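Local coordinates for protein nicotinate-nucleotide pyrophosphorylase (Francisella tularensis subsp. tularensis, PDB 3TQV) that probably converts quinolinate and phosphoribosyl pyrophosphate into nicotinate mononucleotide, releasing carbon dioxide and diphosphate, on the route to NAD, at residues 53-58 and 84-89. Sequence-based numbering, arbitrary orientation.
Sequences REEMIL and AQKVPA
M56 and V87 form the hydrogen-bonded pair of a short antiparallel ribbon, two backbone bonds linking them in both directions. The bond from V87 N to M56 O is 2.7 Å long; the return bond from M56 N to V87 O measures 3.0 Å. L58 N to Q85 O (3.1 Å) and A84 N to L58 O (2.8 Å) carry the pairing past the strand ends.

The tight part is the face bearing M56 and V87, both buried. The two side chains lie alongside each other on this face of the ribbon. With CG of selenomethionine M56 between its backbone N and carbonyl carbon (chi1 60°), that atom comes 3.8 Å from V87 CB, and the chain then bends to lay SE against CB and CG2 of V87. The same CG2 methyl meets L58 CB at 4.0 Å.

Evidence for a looser side comes from exposed E55 and K86. Both chains are extended and cross at an angle, yet E55 OE1 and K86 NZ stay 3.9 Å apart, a long salt bridge. A water accepts from A89 N and bonds only weakly to E55 OE2. At the root of K86, buried I57 places CD1 3.8 Å from K86 CB.

The ribbon belongs to the N-terminal domain, away from the predicted substrate site. I57 packs on A121 and N125 of helix 100-130, M56 and L58 touch S118 and I114 of that helix, and M56 also reaches L281 of strand 281-285.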
ATOM      1  N   ARG B  53      17.671   7.967  -0.550  1.00 22.32           N
ATOM      2  CA  ARG B  53      18.509   8.165   0.612  1.00 27.04           C
ATOM      3  C   ARG B  53      18.978   6.790   1.108  1.00 27.99           C
ATOM      4  O   ARG B  53      19.660   6.682   2.127  1.00 24.33           O
ATOM      5  CB  ARG B  53      17.752   8.920   1.705  1.00 28.74           C
ATOM      6  CG  ARG B  53      17.090  10.211   1.259  1.00 27.41           C
ATOM      7  CD  ARG B  53      18.075  11.378   1.207  1.00 33.49           C
ATOM      8  NE  ARG B  53      17.389  12.666   1.290  1.00 36.75           N
ATOM      9  CZ  ARG B  53      17.943  13.848   1.028  1.00 41.10           C
ATOM     10  NH1 ARG B  53      19.210  13.936   0.647  1.00 38.00           N
ATOM     11  NH2 ARG B  53      17.219  14.955   1.146  1.00 41.20           N
ATOM     12  N   GLU B  54      18.620   5.741   0.372  1.00 19.33           N
ATOM     13  CA  GLU B  54      18.925   4.385   0.806  1.00 17.00           C
ATOM     14  C   GLU B  54      19.012   3.449  -0.375  1.00 16.13           C
ATOM     15  O   GLU B  54      18.469   3.728  -1.426  1.00 19.28           O
ATOM     16  CB  GLU B  54      17.870   3.895   1.796  1.00 23.74           C
ATOM     17  CG  GLU B  54      16.445   4.200   1.357  1.00 23.16           C
ATOM     18  CD  GLU B  54      15.390   3.553   2.237  1.00 29.89           C
ATOM     19  OE1 GLU B  54      14.464   4.285   2.675  1.00 28.55           O
ATOM     20  OE2 GLU B  54      15.484   2.317   2.476  1.00 32.47           O
ATOM     21  N   GLU B  55      19.722   2.344  -0.210  1.00 23.06           N
ATOM     22  CA  GLU B  55      19.869   1.375  -1.293  1.00 28.20           C
ATOM     23  C   GLU B  55      18.500   0.819  -1.638  1.00 24.48           C
ATOM     24  O   GLU B  55      17.647   0.654  -0.759  1.00 29.34           O
ATOM     25  CB  GLU B  55      20.812   0.251  -0.876  1.00 29.11           C
ATOM     26  CG  GLU B  55      21.227  -0.711  -1.981  1.00 32.54           C
ATOM     27  CD  GLU B  55      22.252  -1.722  -1.481  1.00 37.71           C
ATOM     28  OE1 GLU B  55      21.925  -2.924  -1.401  1.00 46.78           O
ATOM     29  OE2 GLU B  55      23.380  -1.298  -1.153  1.00 38.72           O
HETATM   30  N   MSE B  56      18.281   0.529  -2.916  1.00 37.95           N
HETATM   31  CA  MSE B  56      16.942   0.187  -3.353  1.00 37.29           C
HETATM   32  C   MSE B  56      16.926  -0.455  -4.720  1.00 36.63           C
HETATM   33  O   MSE B  56      17.843  -0.264  -5.509  1.00 37.96           O
HETATM   34  CB  MSE B  56      16.089   1.448  -3.383  1.00 33.12           C
HETATM   35  CG  MSE B  56      16.628   2.510  -4.316  1.00 33.38           C
HETATM   36 SE   MSE B  56      15.453   2.834  -5.842  1.00 33.93          SE
HETATM   37  CE  MSE B  56      14.114   3.967  -5.007  1.00 33.72           C
ATOM     38  N   ILE B  57      15.871  -1.228  -4.978  1.00 15.38           N
ATOM     39  CA  ILE B  57      15.566  -1.732  -6.316  1.00  9.97           C
ATOM     40  C   ILE B  57      14.519  -0.832  -6.944  1.00 11.43           C
ATOM     41  O   ILE B  57      13.373  -0.796  -6.500  1.00 17.34           O
ATOM     42  CB  ILE B  57      15.033  -3.174  -6.294  1.00 13.66           C
ATOM     43  CG1 ILE B  57      16.024  -4.116  -5.596  1.00 13.58           C
ATOM     44  CG2 ILE B  57      14.770  -3.656  -7.711  1.00  8.87           C
ATOM     45  CD1 ILE B  57      17.381  -4.235  -6.311  1.00 11.56           C
ATOM     46  N   LEU B  58      14.924  -0.091  -7.965  1.00 16.33           N
ATOM     47  CA  LEU B  58      14.041   0.831  -8.653  1.00 15.98           C
ATOM     48  C   LEU B  58      12.894   0.136  -9.365  1.00 19.51           C
ATOM     49  O   LEU B  58      13.065  -0.903 -10.016  1.00 22.20           O
ATOM     50  CB  LEU B  58      14.830   1.666  -9.660  1.00 15.58           C
ATOM     51  CG  LEU B  58      14.058   2.559 -10.654  1.00 22.86           C
ATOM     52  CD1 LEU B  58      13.070   3.485  -9.930  1.00 19.76           C
ATOM     53  CD2 LEU B  58      15.036   3.372 -11.512  1.00 23.23           C
ATOM     54  N   ALA B  84      14.392  -2.217 -12.128  1.00 12.44           N
ATOM     55  CA  ALA B  84      14.856  -3.574 -11.831  1.00 10.20           C
ATOM     56  C   ALA B  84      16.350  -3.603 -11.590  1.00 10.53           C
ATOM     57  O   ALA B  84      16.986  -4.670 -11.558  1.00 11.37           O
ATOM     58  CB  ALA B  84      14.429  -4.571 -12.912  1.00  8.92           C
ATOM     59  N   GLN B  85      16.882  -2.403 -11.386  1.00 22.81           N
ATOM     60  CA  GLN B  85      18.280  -2.189 -11.055  1.00 21.33           C
ATOM     61  C   GLN B  85      18.461  -1.897  -9.581  1.00 19.88           C
ATOM     62  O   GLN B  85      17.590  -1.326  -8.930  1.00 17.30           O
ATOM     63  CB  GLN B  85      18.808  -0.995 -11.813  1.00 22.02           C
ATOM     64  CG  GLN B  85      18.920  -1.199 -13.275  1.00 27.18           C
ATOM     65  CD  GLN B  85      20.076  -0.430 -13.819  1.00 25.67           C
ATOM     66  OE1 GLN B  85      21.026  -1.013 -14.332  1.00 26.96           O
ATOM     67  NE2 GLN B  85      20.028   0.889 -13.682  1.00 24.14           N
ATOM     68  N   LYS B  86      19.612  -2.284  -9.063  1.00 21.58           N
ATOM     69  CA  LYS B  86      19.961  -1.966  -7.705  1.00 22.98           C
ATOM     70  C   LYS B  86      20.598  -0.578  -7.712  1.00 27.61           C
ATOM     71  O   LYS B  86      21.667  -0.372  -8.276  1.00 23.89           O
ATOM     72  CB  LYS B  86      20.899  -3.038  -7.157  1.00 19.38           C
ATOM     73  CG  LYS B  86      21.480  -2.772  -5.786  1.00 26.04           C
ATOM     74  CD  LYS B  86      22.594  -3.778  -5.511  1.00 34.64           C
ATOM     75  CE  LYS B  86      23.327  -3.489  -4.214  1.00 47.68           C
ATOM     76  NZ  LYS B  86      24.384  -4.507  -3.919  1.00 39.93           N
ATOM     77  N   VAL B  87      19.904   0.378  -7.110  1.00 17.25           N
ATOM     78  CA  VAL B  87      20.383   1.742  -7.002  1.00 20.34           C
ATOM     79  C   VAL B  87      21.052   1.965  -5.656  1.00 20.96           C
ATOM     80  O   VAL B  87      20.461   1.697  -4.608  1.00 20.75           O
ATOM     81  CB  VAL B  87      19.229   2.730  -7.127  1.00 22.88           C
ATOM     82  CG1 VAL B  87      19.742   4.167  -6.965  1.00 17.59           C
ATOM     83  CG2 VAL B  87      18.512   2.534  -8.454  1.00 21.26           C
ATOM     84  N   PRO B  88      22.291   2.462  -5.672  1.00 24.31           N
ATOM     85  CA  PRO B  88      23.040   2.675  -4.431  1.00 26.34           C
ATOM     86  C   PRO B  88      22.473   3.836  -3.656  1.00 27.00           C
ATOM     87  O   PRO B  88      22.015   4.797  -4.261  1.00 25.14           O
ATOM     88  CB  PRO B  88      24.449   3.037  -4.921  1.00 26.66           C
ATOM     89  CG  PRO B  88      24.486   2.646  -6.378  1.00 28.64           C
ATOM     90  CD  PRO B  88      23.081   2.807  -6.862  1.00 24.95           C
ATOM     91  N   ALA B  89      22.502   3.746  -2.334  1.00 13.90           N
ATOM     92  CA  ALA B  89      22.111   4.868  -1.480  1.00 14.57           C
ATOM     93  C   ALA B  89      22.758   6.180  -1.926  1.00 13.98           C
ATOM     94  O   ALA B  89      23.964   6.223  -2.194  1.00 13.63           O
ATOM     95  CB  ALA B  89      22.454   4.576  -0.022  1.00 19.46           C
TER
HETATM   96  O   HOH W   1      24.235   2.029  -0.901  1.00 27.19           O